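Side-chain contacts in putative peptidyl-arginine deiminase (Chlorobium tepidum, PDB 1XKN), which probably hydrolyses the guanidinium group of agmatine or of protein-bound arginine, as a deiminase of the Porphyromonas-type peptidyl-arginine deiminase family: residues R223-N226 with V230-A233; A233-P238 with C303-Q308; P299-P304 with D329-L334; Q308-L313 with R320-I325. One frame throughout, in Å; residues are numbered along the deposited sequence.

Contact 1: residues R223-N226 with V230-A233; sequences RFVN and VVIA
Arg-223 and Val-231 face each other as an antiparallel hydrogen-bonded pair in the beta hairpin of strands 222-226 and 229-233, tied by Arg-223 N to Val-231 O at 2.9 Å and Val-231 N to Arg-223 O at 2.8 Å. The next pair, Phe-224 with Val-230, is non-hydrogen-bonded and puts its side chains on the other face of the sheet. There CG2 of Val-230 comes obliquely at the phenyl ring, 3.5 Å from CE1 of Phe-224 and almost as near to CD1. Leu-169 of strand 167-171 touches both residues. On the Arg-223 face, CB of the arginine lies 3.8 Å from CG2 of Val-231, but the chain then bends at chi2 (-78°) and chi3 (-54°), which carries the guanidinium away from the hairpin partner. Salt bridges to Asp-161 and Glu-11 and bonds to the carbonyls of Phe-289 and Ala-287 hold that buried charge. Asp-161 also accepts from Phe-224 N, so one carboxylate holds both the Arg-223 side chain and the Phe-224 backbone N. Val-225, where the chain turns a corner, comes in at about a right angle to Val-231. With its CG1 anti to the carbonyl carbon (chi1 -71°), Val-231 packs tightly, CG1 against CG1 of Val-225 at 3.3 Å, while its CG2 lies 3.2 Å from Arg-223 O.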
loop_
_atom_site.group_PDB
_atom_site.type_symbol
_atom_site.label_atom_id
_atom_site.label_comp_id
_atom_site.label_asym_id
_atom_site.label_seq_id
_atom_site.Cartn_x
_atom_site.Cartn_y
_atom_site.Cartn_z
ATOM N N ARG A 223 -5.799 7.715 -4.945
ATOM C CA ARG A 223 -4.992 6.698 -5.623
ATOM C C ARG A 223 -5.054 6.801 -7.148
ATOM O O ARG A 223 -6.104 7.084 -7.717
ATOM C CB ARG A 223 -5.499 5.302 -5.238
ATOM C CG ARG A 223 -5.534 4.985 -3.749
ATOM C CD ARG A 223 -4.147 4.639 -3.232
ATOM N NE ARG A 223 -3.538 3.572 -4.020
ATOM C CZ ARG A 223 -3.890 2.293 -3.954
ATOM N NH1 ARG A 223 -3.286 1.398 -4.721
ATOM N NH2 ARG A 223 -4.830 1.906 -3.106
ATOM N N PHE A 224 -3.928 6.567 -7.813
ATOM C CA PHE A 224 -3.930 6.564 -9.271
ATOM C C PHE A 224 -4.575 5.235 -9.669
ATOM O O PHE A 224 -4.321 4.216 -9.029
ATOM C CB PHE A 224 -2.502 6.608 -9.829
ATOM C CG PHE A 224 -1.971 7.994 -10.039
ATOM C CD1 PHE A 224 -2.510 8.813 -11.031
ATOM C CD2 PHE A 224 -0.950 8.490 -9.236
ATOM C CE1 PHE A 224 -2.041 10.109 -11.217
ATOM C CE2 PHE A 224 -0.476 9.780 -9.413
ATOM C CZ PHE A 224 -1.021 10.595 -10.406
ATOM N N VAL A 225 -5.420 5.243 -10.699
ATOM C CA VAL A 225 -6.054 4.011 -11.176
ATOM C C VAL A 225 -5.545 3.725 -12.586
ATOM O O VAL A 225 -5.623 2.599 -13.073
ATOM C CB VAL A 225 -7.607 4.087 -11.181
ATOM C CG1 VAL A 225 -8.131 4.031 -9.751
ATOM C CG2 VAL A 225 -8.074 5.350 -11.878
ATOM N N ASN A 226 -5.048 4.771 -13.237
ATOM C CA ASN A 226 -4.436 4.672 -14.557
ATOM C C ASN A 226 -3.546 5.898 -14.742
ATOM O O ASN A 226 -3.493 6.772 -13.873
ATOM C CB ASN A 226 -5.471 4.528 -15.694
ATOM C CG ASN A 226 -6.366 5.736 -15.856
ATOM O OD1 ASN A 226 -5.899 6.850 -16.070
ATOM N ND2 ASN A 226 -7.676 5.511 -15.770
ATOM N N VAL A 230 -7.177 9.758 -11.187
ATOM C CA VAL A 230 -7.030 9.614 -9.749
ATOM C C VAL A 230 -8.394 9.427 -9.107
ATOM O O VAL A 230 -9.337 10.159 -9.414
ATOM C CB VAL A 230 -6.378 10.863 -9.114
ATOM C CG1 VAL A 230 -6.330 10.718 -7.594
ATOM C CG2 VAL A 230 -4.980 11.051 -9.663
ATOM N N VAL A 231 -8.506 8.427 -8.240
ATOM C CA VAL A 231 -9.753 8.210 -7.528
ATOM C C VAL A 231 -9.527 8.828 -6.157
ATOM O O VAL A 231 -8.462 8.660 -5.559
ATOM C CB VAL A 231 -10.107 6.701 -7.376
ATOM C CG1 VAL A 231 -10.508 6.131 -8.723
ATOM C CG2 VAL A 231 -8.936 5.923 -6.789
ATOM N N ILE A 232 -10.510 9.571 -5.673
ATOM C CA ILE A 232 -10.377 10.189 -4.369
ATOM C C ILE A 232 -11.660 10.059 -3.571
ATOM O O ILE A 232 -12.761 10.244 -4.091
ATOM C CB ILE A 232 -9.978 11.686 -4.478
ATOM C CG1 ILE A 232 -9.852 12.286 -3.073
ATOM C CG2 ILE A 232 -10.994 12.449 -5.323
ATOM C CD1 ILE A 232 -9.284 13.692 -3.036
ATOM N N ALA A 233 -11.505 9.708 -2.300
ATOM C CA ALA A 233 -12.644 9.555 -1.413
ATOM C C ALA A 233 -13.240 10.923 -1.146
ATOM O O ALA A 233 -12.518 11.892 -0.895
ATOM C CB ALA A 233 -12.205 8.919 -0.111
#

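Contact 2: residues A233-P238 with C303-Q308; sequences AVEEDP and CPRDQQ
The loop 233-238 and the start of helix 305-316 stay well apart as backbones, 11.3 Å between the CA atoms of Glu-235 and Arg-305 at their nearest, and long side chains span the gap. Arg-305 does most of the reaching, its chain extended from CG to NE. Glu-235 answers with a chain bent at chi2 (56°), and its OE1 comes to the edge of the guanidinium, near its plane, 3.5 Å from Arg-305 NH1. This is a long salt bridge, not a hydrogen bond, with the carboxylate and guanidinium planes 29° apart. NH1 has a firmer partner in the carbonyl of Met-271. The other carboxylate oxygen, Glu-235 OE2, accepts from Asp-237 N at 2.9 Å on its anti side, which fixes the carboxylate to its own loop. A water 3.1 Å from Glu-235 OE2 adds a weak link to Arg-305 NH2. Glu-236 is near the same guanidinium, its carboxylate not in contact, so the acidic loop probably stabilises the arginine's charge. At the helix start, Cys-303 and Asp-306 form a capping box: Cys-303 N donates to Asp-306 OD2 at 3.1 Å, and Cys-303 SG accepts weakly from Arg-305 N. The contact thus joins the loop between strand 229-233 and helix 243-253 to the first turn of helix 305-316, which follows strand 295-300.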
loop_
_atom_site.group_PDB
_atom_site.type_symbol
_atom_site.label_atom_id
_atom_site.label_comp_id
_atom_site.label_asym_id
_atom_site.label_seq_id
_atom_site.Cartn_x
_atom_site.Cartn_y
_atom_site.Cartn_z
ATOM N N ALA A 233 -11.505 9.708 -2.300
ATOM C CA ALA A 233 -12.644 9.555 -1.413
ATOM C C ALA A 233 -13.240 10.923 -1.146
ATOM O O ALA A 233 -12.518 11.892 -0.895
ATOM C CB ALA A 233 -12.205 8.919 -0.111
ATOM N N VAL A 234 -14.561 11.004 -1.210
ATOM C CA VAL A 234 -15.242 12.263 -0.961
ATOM C C VAL A 234 -16.408 12.031 -0.013
ATOM O O VAL A 234 -17.258 11.175 -0.255
ATOM C CB VAL A 234 -15.744 12.895 -2.282
ATOM C CG1 VAL A 234 -14.562 13.455 -3.065
ATOM C CG2 VAL A 234 -16.470 11.861 -3.110
ATOM N N GLU A 235 -16.422 12.776 1.087
ATOM C CA GLU A 235 -17.488 12.663 2.074
ATOM C C GLU A 235 -18.587 13.646 1.703
ATOM O O GLU A 235 -18.309 14.799 1.371
ATOM C CB GLU A 235 -16.941 12.978 3.470
ATOM C CG GLU A 235 -17.986 13.004 4.580
ATOM C CD GLU A 235 -18.775 11.714 4.672
ATOM O OE1 GLU A 235 -18.151 10.634 4.729
ATOM O OE2 GLU A 235 -20.022 11.777 4.696
ATOM N N GLU A 236 -19.837 13.199 1.745
ATOM C CA GLU A 236 -20.942 14.083 1.388
ATOM C C GLU A 236 -21.691 14.652 2.585
ATOM O O GLU A 236 -22.560 15.506 2.424
ATOM C CB GLU A 236 -21.915 13.360 0.453
ATOM C CG GLU A 236 -22.473 12.058 0.996
ATOM C CD GLU A 236 -23.323 11.327 -0.027
ATOM O OE1 GLU A 236 -22.796 10.998 -1.113
ATOM O OE2 GLU A 236 -24.514 11.078 0.252
ATOM N N ASP A 237 -21.357 14.188 3.786
ATOM C CA ASP A 237 -22.009 14.694 4.989
ATOM C C ASP A 237 -21.231 15.913 5.480
ATOM O O ASP A 237 -20.120 15.780 5.996
ATOM C CB ASP A 237 -22.022 13.625 6.085
ATOM C CG ASP A 237 -22.826 14.045 7.300
ATOM O OD1 ASP A 237 -23.020 15.266 7.504
ATOM O OD2 ASP A 237 -23.260 13.156 8.065
ATOM N N PRO A 238 -21.804 17.117 5.328
ATOM C CA PRO A 238 -21.144 18.354 5.762
ATOM C C PRO A 238 -20.743 18.375 7.237
ATOM O O PRO A 238 -19.842 19.117 7.628
ATOM C CB PRO A 238 -22.185 19.430 5.446
ATOM C CG PRO A 238 -22.940 18.853 4.296
ATOM C CD PRO A 238 -23.106 17.408 4.704
ATOM N N CYS A 303 -21.678 -1.736 5.448
ATOM C CA CYS A 303 -22.610 -0.633 5.248
ATOM C C CYS A 303 -23.002 -0.574 3.776
ATOM O O CYS A 303 -22.345 -1.174 2.926
ATOM C CB CYS A 303 -21.996 0.693 5.701
ATOM S SG CYS A 303 -20.699 1.347 4.625
ATOM N N PRO A 304 -24.082 0.152 3.450
ATOM C CA PRO A 304 -24.535 0.256 2.061
ATOM C C PRO A 304 -23.576 0.929 1.089
ATOM O O PRO A 304 -23.761 0.849 -0.126
ATOM C CB PRO A 304 -25.866 0.997 2.186
ATOM C CG PRO A 304 -25.672 1.839 3.402
ATOM C CD PRO A 304 -24.977 0.898 4.352
ATOM N N ARG A 305 -22.549 1.593 1.607
ATOM C CA ARG A 305 -21.596 2.242 0.722
ATOM C C ARG A 305 -20.561 1.257 0.183
ATOM O O ARG A 305 -19.842 1.577 -0.764
ATOM C CB ARG A 305 -20.900 3.399 1.443
ATOM C CG ARG A 305 -21.863 4.478 1.906
ATOM C CD ARG A 305 -21.126 5.664 2.485
ATOM N NE ARG A 305 -22.050 6.681 2.979
ATOM C CZ ARG A 305 -21.663 7.830 3.518
ATOM N NH1 ARG A 305 -20.371 8.108 3.631
ATOM N NH2 ARG A 305 -22.567 8.701 3.945
ATOM N N ASP A 306 -20.491 0.059 0.768
ATOM C CA ASP A 306 -19.521 -0.945 0.313
ATOM C C ASP A 306 -19.714 -1.284 -1.164
ATOM O O ASP A 306 -18.767 -1.239 -1.948
ATOM C CB ASP A 306 -19.631 -2.259 1.108
ATOM C CG ASP A 306 -19.326 -2.100 2.591
ATOM O OD1 ASP A 306 -18.604 -1.158 2.981
ATOM O OD2 ASP A 306 -19.802 -2.957 3.367
ATOM N N GLN A 307 -20.941 -1.634 -1.538
ATOM C CA GLN A 307 -21.223 -1.999 -2.922
ATOM C C GLN A 307 -20.988 -0.831 -3.874
ATOM O O GLN A 307 -20.591 -1.032 -5.021
ATOM C CB GLN A 307 -22.660 -2.506 -3.060
ATOM C CG GLN A 307 -22.927 -3.243 -4.366
ATOM C CD GLN A 307 -22.001 -4.433 -4.554
ATOM O OE1 GLN A 307 -21.918 -5.311 -3.692
ATOM N NE2 GLN A 307 -21.306 -4.473 -5.686
ATOM N N GLN A 308 -21.228 0.388 -3.401
ATOM C CA GLN A 308 -21.023 1.574 -4.225
ATOM C C GLN A 308 -19.547 1.739 -4.563
ATOM O O GLN A 308 -19.194 2.030 -5.710
ATOM C CB GLN A 308 -21.547 2.820 -3.504
ATOM C CG GLN A 308 -23.067 2.860 -3.406
ATOM C CD GLN A 308 -23.601 4.143 -2.798
ATOM O OE1 GLN A 308 -24.801 4.417 -2.860
ATOM N NE2 GLN A 308 -22.718 4.935 -2.203
HETATM O O HOH W 1 -21.895 10.291 6.688
#

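Contact 3: residues P299-P304 with D329-L334; sequences PTYRCP and DLIWGL
The chain leaving strand 295-300 passes a short 3-10 turn, 330-333, with the CA atoms of Tyr-301 and Asp-329 9.0 Å apart at the nearest approach, so side chains make the contact. Tyr-301 meets Ile-331 with one edge of its ring: CE1 lies 3.6 Å from CB of Ile-331, and CG2 of the isoleucine is almost as near. The two side chains cross at about a right angle. Further along, Tyr-301 OH touches CD1 of Ile-331 at 3.6 Å, so the isoleucine lies along the edge from CE1 to the hydroxyl. Its CG1 is anti to the backbone N (chi1 -162°), and the bend at chi2 (59°) then brings CD1 to the phenol oxygen. Residues 299-304 lead from strand 295-300 into helix 305-316 of the beta-alpha-beta unit, and 329-334 follow its second strand, 321-326. Nearer the surface, Arg-302 and Asp-329 carry opposite charges too distant for a salt bridge, NH2 of Arg-302 being 4.1 Å from OD2 of Asp-329, their planes nearly perpendicular (87°). A water joins them instead, accepting from Arg-302 NH2 in the guanidinium plane at 2.8 Å and donating to Asp-329 OD2 at 2.6 Å. Arg-302 finds its direct salt bridge with Asp-326.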
loop_
_atom_site.group_PDB
_atom_site.type_symbol
_atom_site.label_atom_id
_atom_site.label_comp_id
_atom_site.label_asym_id
_atom_site.label_seq_id
_atom_site.Cartn_x
_atom_site.Cartn_y
_atom_site.Cartn_z
ATOM N N PRO A 299 -11.427 -3.001 0.881
ATOM C CA PRO A 299 -11.871 -3.224 2.257
ATOM C C PRO A 299 -13.327 -2.777 2.392
ATOM O O PRO A 299 -13.710 -1.741 1.847
ATOM C CB PRO A 299 -10.914 -2.355 3.071
ATOM C CG PRO A 299 -10.632 -1.208 2.146
ATOM C CD PRO A 299 -10.456 -1.892 0.804
ATOM N N THR A 300 -14.144 -3.563 3.087
ATOM C CA THR A 300 -15.541 -3.195 3.281
ATOM C C THR A 300 -15.840 -3.059 4.766
ATOM O O THR A 300 -15.177 -3.677 5.606
ATOM C CB THR A 300 -16.518 -4.197 2.626
ATOM O OG1 THR A 300 -16.280 -5.516 3.126
ATOM C CG2 THR A 300 -16.350 -4.180 1.110
ATOM N N TYR A 301 -16.841 -2.243 5.085
ATOM C CA TYR A 301 -17.183 -1.970 6.473
ATOM C C TYR A 301 -18.647 -2.117 6.855
ATOM O O TYR A 301 -19.211 -1.262 7.539
ATOM C CB TYR A 301 -16.674 -0.573 6.819
ATOM C CG TYR A 301 -15.172 -0.505 6.714
ATOM C CD1 TYR A 301 -14.374 -1.024 7.726
ATOM C CD2 TYR A 301 -14.549 -0.014 5.567
ATOM C CE1 TYR A 301 -12.997 -1.067 7.607
ATOM C CE2 TYR A 301 -13.160 -0.050 5.431
ATOM C CZ TYR A 301 -12.394 -0.584 6.460
ATOM O OH TYR A 301 -11.030 -0.660 6.350
ATOM N N ARG A 302 -19.248 -3.215 6.411
ATOM C CA ARG A 302 -20.636 -3.533 6.718
ATOM C C ARG A 302 -21.617 -2.367 6.613
ATOM O O ARG A 302 -22.314 -2.043 7.575
ATOM C CB ARG A 302 -20.716 -4.146 8.123
ATOM C CG ARG A 302 -19.822 -5.365 8.294
ATOM C CD ARG A 302 -19.795 -5.887 9.725
ATOM N NE ARG A 302 -18.777 -6.928 9.873
ATOM C CZ ARG A 302 -18.409 -7.470 11.029
ATOM N NH1 ARG A 302 -18.977 -7.080 12.165
ATOM N NH2 ARG A 302 -17.463 -8.399 11.051
ATOM N N CYS A 303 -21.678 -1.736 5.448
ATOM C CA CYS A 303 -22.610 -0.633 5.248
ATOM C C CYS A 303 -23.002 -0.574 3.776
ATOM O O CYS A 303 -22.345 -1.174 2.926
ATOM C CB CYS A 303 -21.996 0.693 5.701
ATOM S SG CYS A 303 -20.699 1.347 4.625
ATOM N N PRO A 304 -24.082 0.152 3.450
ATOM C CA PRO A 304 -24.535 0.256 2.061
ATOM C C PRO A 304 -23.576 0.929 1.089
ATOM O O PRO A 304 -23.761 0.849 -0.126
ATOM C CB PRO A 304 -25.866 0.997 2.186
ATOM C CG PRO A 304 -25.672 1.839 3.402
ATOM C CD PRO A 304 -24.977 0.898 4.352
ATOM N N ASP A 329 -12.787 -5.648 11.511
ATOM C CA ASP A 329 -11.878 -5.937 12.610
ATOM C C ASP A 329 -10.445 -5.561 12.267
ATOM O O ASP A 329 -9.695 -5.105 13.129
ATOM C CB ASP A 329 -11.940 -7.414 12.998
ATOM C CG ASP A 329 -13.277 -7.801 13.597
ATOM O OD1 ASP A 329 -13.699 -7.156 14.580
ATOM O OD2 ASP A 329 -13.896 -8.754 13.086
ATOM N N LEU A 330 -10.055 -5.752 11.013
ATOM C CA LEU A 330 -8.696 -5.417 10.616
ATOM C C LEU A 330 -8.391 -3.944 10.864
ATOM O O LEU A 330 -7.314 -3.602 11.354
ATOM C CB LEU A 330 -8.473 -5.742 9.137
ATOM C CG LEU A 330 -7.067 -5.442 8.605
ATOM C CD1 LEU A 330 -6.043 -6.285 9.353
ATOM C CD2 LEU A 330 -7.008 -5.736 7.107
ATOM N N ILE A 331 -9.351 -3.080 10.542
ATOM C CA ILE A 331 -9.182 -1.635 10.687
ATOM C C ILE A 331 -8.863 -1.142 12.104
ATOM O O ILE A 331 -8.433 -0.002 12.286
ATOM C CB ILE A 331 -10.423 -0.883 10.118
ATOM C CG1 ILE A 331 -10.074 0.584 9.856
ATOM C CG2 ILE A 331 -11.593 -0.981 11.077
ATOM C CD1 ILE A 331 -8.920 0.776 8.880
ATOM N N TRP A 332 -9.071 -1.996 13.102
ATOM C CA TRP A 332 -8.761 -1.634 14.485
ATOM C C TRP A 332 -7.239 -1.490 14.575
ATOM O O TRP A 332 -6.714 -0.872 15.500
ATOM C CB TRP A 332 -9.267 -2.724 15.441
ATOM C CG TRP A 332 -8.957 -2.513 16.908
ATOM C CD1 TRP A 332 -8.530 -3.464 17.792
ATOM C CD2 TRP A 332 -9.075 -1.293 17.661
ATOM N NE1 TRP A 332 -8.372 -2.916 19.046
ATOM C CE2 TRP A 332 -8.699 -1.587 18.994
ATOM C CE3 TRP A 332 -9.461 0.013 17.341
ATOM C CZ2 TRP A 332 -8.696 -0.620 20.004
ATOM C CZ3 TRP A 332 -9.459 0.980 18.348
ATOM C CH2 TRP A 332 -9.078 0.654 19.665
ATOM N N GLY A 333 -6.542 -2.062 13.593
ATOM C CA GLY A 333 -5.092 -1.972 13.541
ATOM C C GLY A 333 -4.671 -0.642 12.933
ATOM O O GLY A 333 -3.482 -0.319 12.873
ATOM N N LEU A 334 -5.668 0.116 12.473
ATOM C CA LEU A 334 -5.495 1.440 11.880
ATOM C C LEU A 334 -4.976 1.432 10.440
ATOM O O LEU A 334 -4.422 2.421 9.953
ATOM C CB LEU A 334 -4.598 2.307 12.776
ATOM C CG LEU A 334 -4.987 2.298 14.261
ATOM C CD1 LEU A 334 -4.024 3.182 15.039
ATOM C CD2 LEU A 334 -6.421 2.791 14.441
HETATM O O HOH W 2 -16.354 -9.612 13.354
#

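Contact 4: residues Q308-L313 with R320-I325; sequences QAIDIL and REVVGI
Ile-310 reaches from helix 305-316 to strand 321-326, its CA lying 6.3 Å from that of Val-322. From CB, which points to the strand, the side chain divides. The CG2 branch, anti to the backbone N, drops onto Val-322, meeting its CG1 at 3.5 Å and, less closely, its CB and carbonyl oxygen. The other branch starts with CG1 anti to the carbonyl carbon (chi1 -70°) and runs on extended through chi2 (174°) to CD1. That tip lies over the backbone of Gly-324, 4.1 Å from its CA and about as far from its N. With no side chain on Gly-324, CD1 can lie against the bare main chain there. The side chains of Ile-310 and Val-322 lie alongside one another, running opposite ways. Val-322, turned to the helix, uses both methyls: CG1 also lies 3.7 Å from the carbonyl oxygen of Ile-310, while CG2 rests against the backbone at Leu-313, 3.8 Å from its C atom. A longer apolar contact, Leu-313 CB to Val-322 CG1 at 4.3 Å, completes the patch one helical turn on from Ile-310. Helix and strand axes pass 8.4 Å apart and run nearly antiparallel, at 157°, as expected inside a beta-alpha-beta unit. Strand 295-300 leads into the helix and lies parallel to strand 321-326, its Val-298 touching both Leu-313 and Val-322; Ile-312 of the helix instead packs on strand 265-269, and the strand's Val-323 and Ile-325 on helix 36-50.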
loop_
_atom_site.group_PDB
_atom_site.type_symbol
_atom_site.label_atom_id
_atom_site.label_comp_id
_atom_site.label_asym_id
_atom_site.label_seq_id
_atom_site.Cartn_x
_atom_site.Cartn_y
_atom_site.Cartn_z
ATOM N N GLN A 308 -21.228 0.388 -3.401
ATOM C CA GLN A 308 -21.023 1.574 -4.225
ATOM C C GLN A 308 -19.547 1.739 -4.563
ATOM O O GLN A 308 -19.194 2.030 -5.710
ATOM C CB GLN A 308 -21.547 2.820 -3.504
ATOM C CG GLN A 308 -23.067 2.860 -3.406
ATOM C CD GLN A 308 -23.601 4.143 -2.798
ATOM O OE1 GLN A 308 -24.801 4.417 -2.860
ATOM N NE2 GLN A 308 -22.718 4.935 -2.203
ATOM N N ALA A 309 -18.685 1.546 -3.567
ATOM C CA ALA A 309 -17.245 1.664 -3.781
ATOM C C ALA A 309 -16.762 0.563 -4.719
ATOM O O ALA A 309 -15.950 0.802 -5.612
ATOM C CB ALA A 309 -16.507 1.583 -2.450
ATOM N N ILE A 310 -17.267 -0.648 -4.517
ATOM C CA ILE A 310 -16.882 -1.771 -5.363
ATOM C C ILE A 310 -17.275 -1.526 -6.824
ATOM O O ILE A 310 -16.474 -1.760 -7.729
ATOM C CB ILE A 310 -17.522 -3.083 -4.858
ATOM C CG1 ILE A 310 -16.867 -3.478 -3.531
ATOM C CG2 ILE A 310 -17.349 -4.194 -5.894
ATOM C CD1 ILE A 310 -17.507 -4.665 -2.856
ATOM N N ASP A 311 -18.496 -1.051 -7.056
ATOM C CA ASP A 311 -18.948 -0.795 -8.419
ATOM C C ASP A 311 -18.102 0.268 -9.108
ATOM O O ASP A 311 -17.773 0.139 -10.288
ATOM C CB ASP A 311 -20.424 -0.376 -8.433
ATOM C CG ASP A 311 -21.361 -1.515 -8.069
ATOM O OD1 ASP A 311 -20.878 -2.657 -7.921
ATOM O OD2 ASP A 311 -22.584 -1.272 -7.934
ATOM N N ILE A 312 -17.755 1.322 -8.378
ATOM C CA ILE A 312 -16.935 2.384 -8.945
ATOM C C ILE A 312 -15.555 1.840 -9.306
ATOM O O ILE A 312 -15.046 2.104 -10.393
ATOM C CB ILE A 312 -16.801 3.562 -7.960
ATOM C CG1 ILE A 312 -18.163 4.254 -7.821
ATOM C CG2 ILE A 312 -15.749 4.553 -8.450
ATOM C CD1 ILE A 312 -18.222 5.317 -6.755
ATOM N N LEU A 313 -14.958 1.066 -8.408
ATOM C CA LEU A 313 -13.646 0.500 -8.689
ATOM C C LEU A 313 -13.721 -0.535 -9.814
ATOM O O LEU A 313 -12.763 -0.715 -10.566
ATOM C CB LEU A 313 -13.041 -0.102 -7.416
ATOM C CG LEU A 313 -12.595 0.986 -6.425
ATOM C CD1 LEU A 313 -12.227 0.379 -5.077
ATOM C CD2 LEU A 313 -11.409 1.739 -7.015
ATOM N N ARG A 320 -10.523 -6.670 -14.412
ATOM C CA ARG A 320 -10.274 -7.413 -13.180
ATOM C C ARG A 320 -11.565 -7.673 -12.408
ATOM O O ARG A 320 -12.599 -7.071 -12.692
ATOM C CB ARG A 320 -9.318 -6.625 -12.278
ATOM C CG ARG A 320 -7.908 -6.427 -12.824
ATOM C CD ARG A 320 -7.119 -5.551 -11.861
ATOM N NE ARG A 320 -5.673 -5.586 -12.061
ATOM C CZ ARG A 320 -5.008 -4.837 -12.935
ATOM N NH1 ARG A 320 -3.693 -4.945 -13.024
ATOM N NH2 ARG A 320 -5.655 -3.981 -13.718
ATOM N N GLU A 321 -11.513 -8.583 -11.440
ATOM C CA GLU A 321 -12.691 -8.848 -10.622
ATOM C C GLU A 321 -12.524 -8.098 -9.306
ATOM O O GLU A 321 -11.592 -8.374 -8.548
ATOM C CB GLU A 321 -12.853 -10.341 -10.325
ATOM C CG GLU A 321 -14.149 -10.639 -9.574
ATOM C CD GLU A 321 -14.176 -12.010 -8.932
ATOM O OE1 GLU A 321 -15.214 -12.353 -8.324
ATOM O OE2 GLU A 321 -13.166 -12.739 -9.026
ATOM N N VAL A 322 -13.417 -7.154 -9.032
ATOM C CA VAL A 322 -13.342 -6.384 -7.793
ATOM C C VAL A 322 -14.045 -7.145 -6.674
ATOM O O VAL A 322 -15.255 -7.366 -6.723
ATOM C CB VAL A 322 -13.978 -4.985 -7.958
ATOM C CG1 VAL A 322 -13.887 -4.214 -6.643
ATOM C CG2 VAL A 322 -13.263 -4.221 -9.064
ATOM N N VAL A 323 -13.270 -7.541 -5.667
ATOM C CA VAL A 323 -13.783 -8.315 -4.537
ATOM C C VAL A 323 -13.631 -7.600 -3.202
ATOM O O VAL A 323 -12.574 -7.049 -2.900
ATOM C CB VAL A 323 -13.046 -9.671 -4.435
ATOM C CG1 VAL A 323 -13.527 -10.449 -3.222
ATOM C CG2 VAL A 323 -13.264 -10.471 -5.703
ATOM N N GLY A 324 -14.691 -7.622 -2.401
ATOM C CA GLY A 324 -14.636 -6.987 -1.103
ATOM C C GLY A 324 -14.170 -7.947 -0.025
ATOM O O GLY A 324 -14.395 -9.156 -0.108
ATOM N N ILE A 325 -13.489 -7.407 0.977
ATOM C CA ILE A 325 -13.013 -8.192 2.110
ATOM C C ILE A 325 -13.389 -7.376 3.340
ATOM O O ILE A 325 -12.972 -6.227 3.478
ATOM C CB ILE A 325 -11.479 -8.400 2.063
ATOM C CG1 ILE A 325 -11.119 -9.291 0.867
ATOM C CG2 ILE A 325 -10.992 -9.032 3.369
ATOM C CD1 ILE A 325 -9.632 -9.578 0.714
#

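Along the chain, contact 1 opens the series with the hairpin 222-226/229-233, and contact 2 begins on Ala-233, where that hairpin ends; their centres lie 16 Å apart. Contacts 2 and 4 share Gln-308 and use the same helix, 305-316, with centres 14 Å apart. Contact 4 is nested in the loop closed by contact 3, and both reach the sheet in which strands 295-300 and 321-326 are neighbours: Thr-300 N lies 2.9 Å from Ile-325 O. Asp-306 OD1, 3.0 Å from Tyr-301 N, probably ties contact 2 to contact 3. Helix 305-316 thus connects the hairpin's exit loop with a second three-stranded sheet.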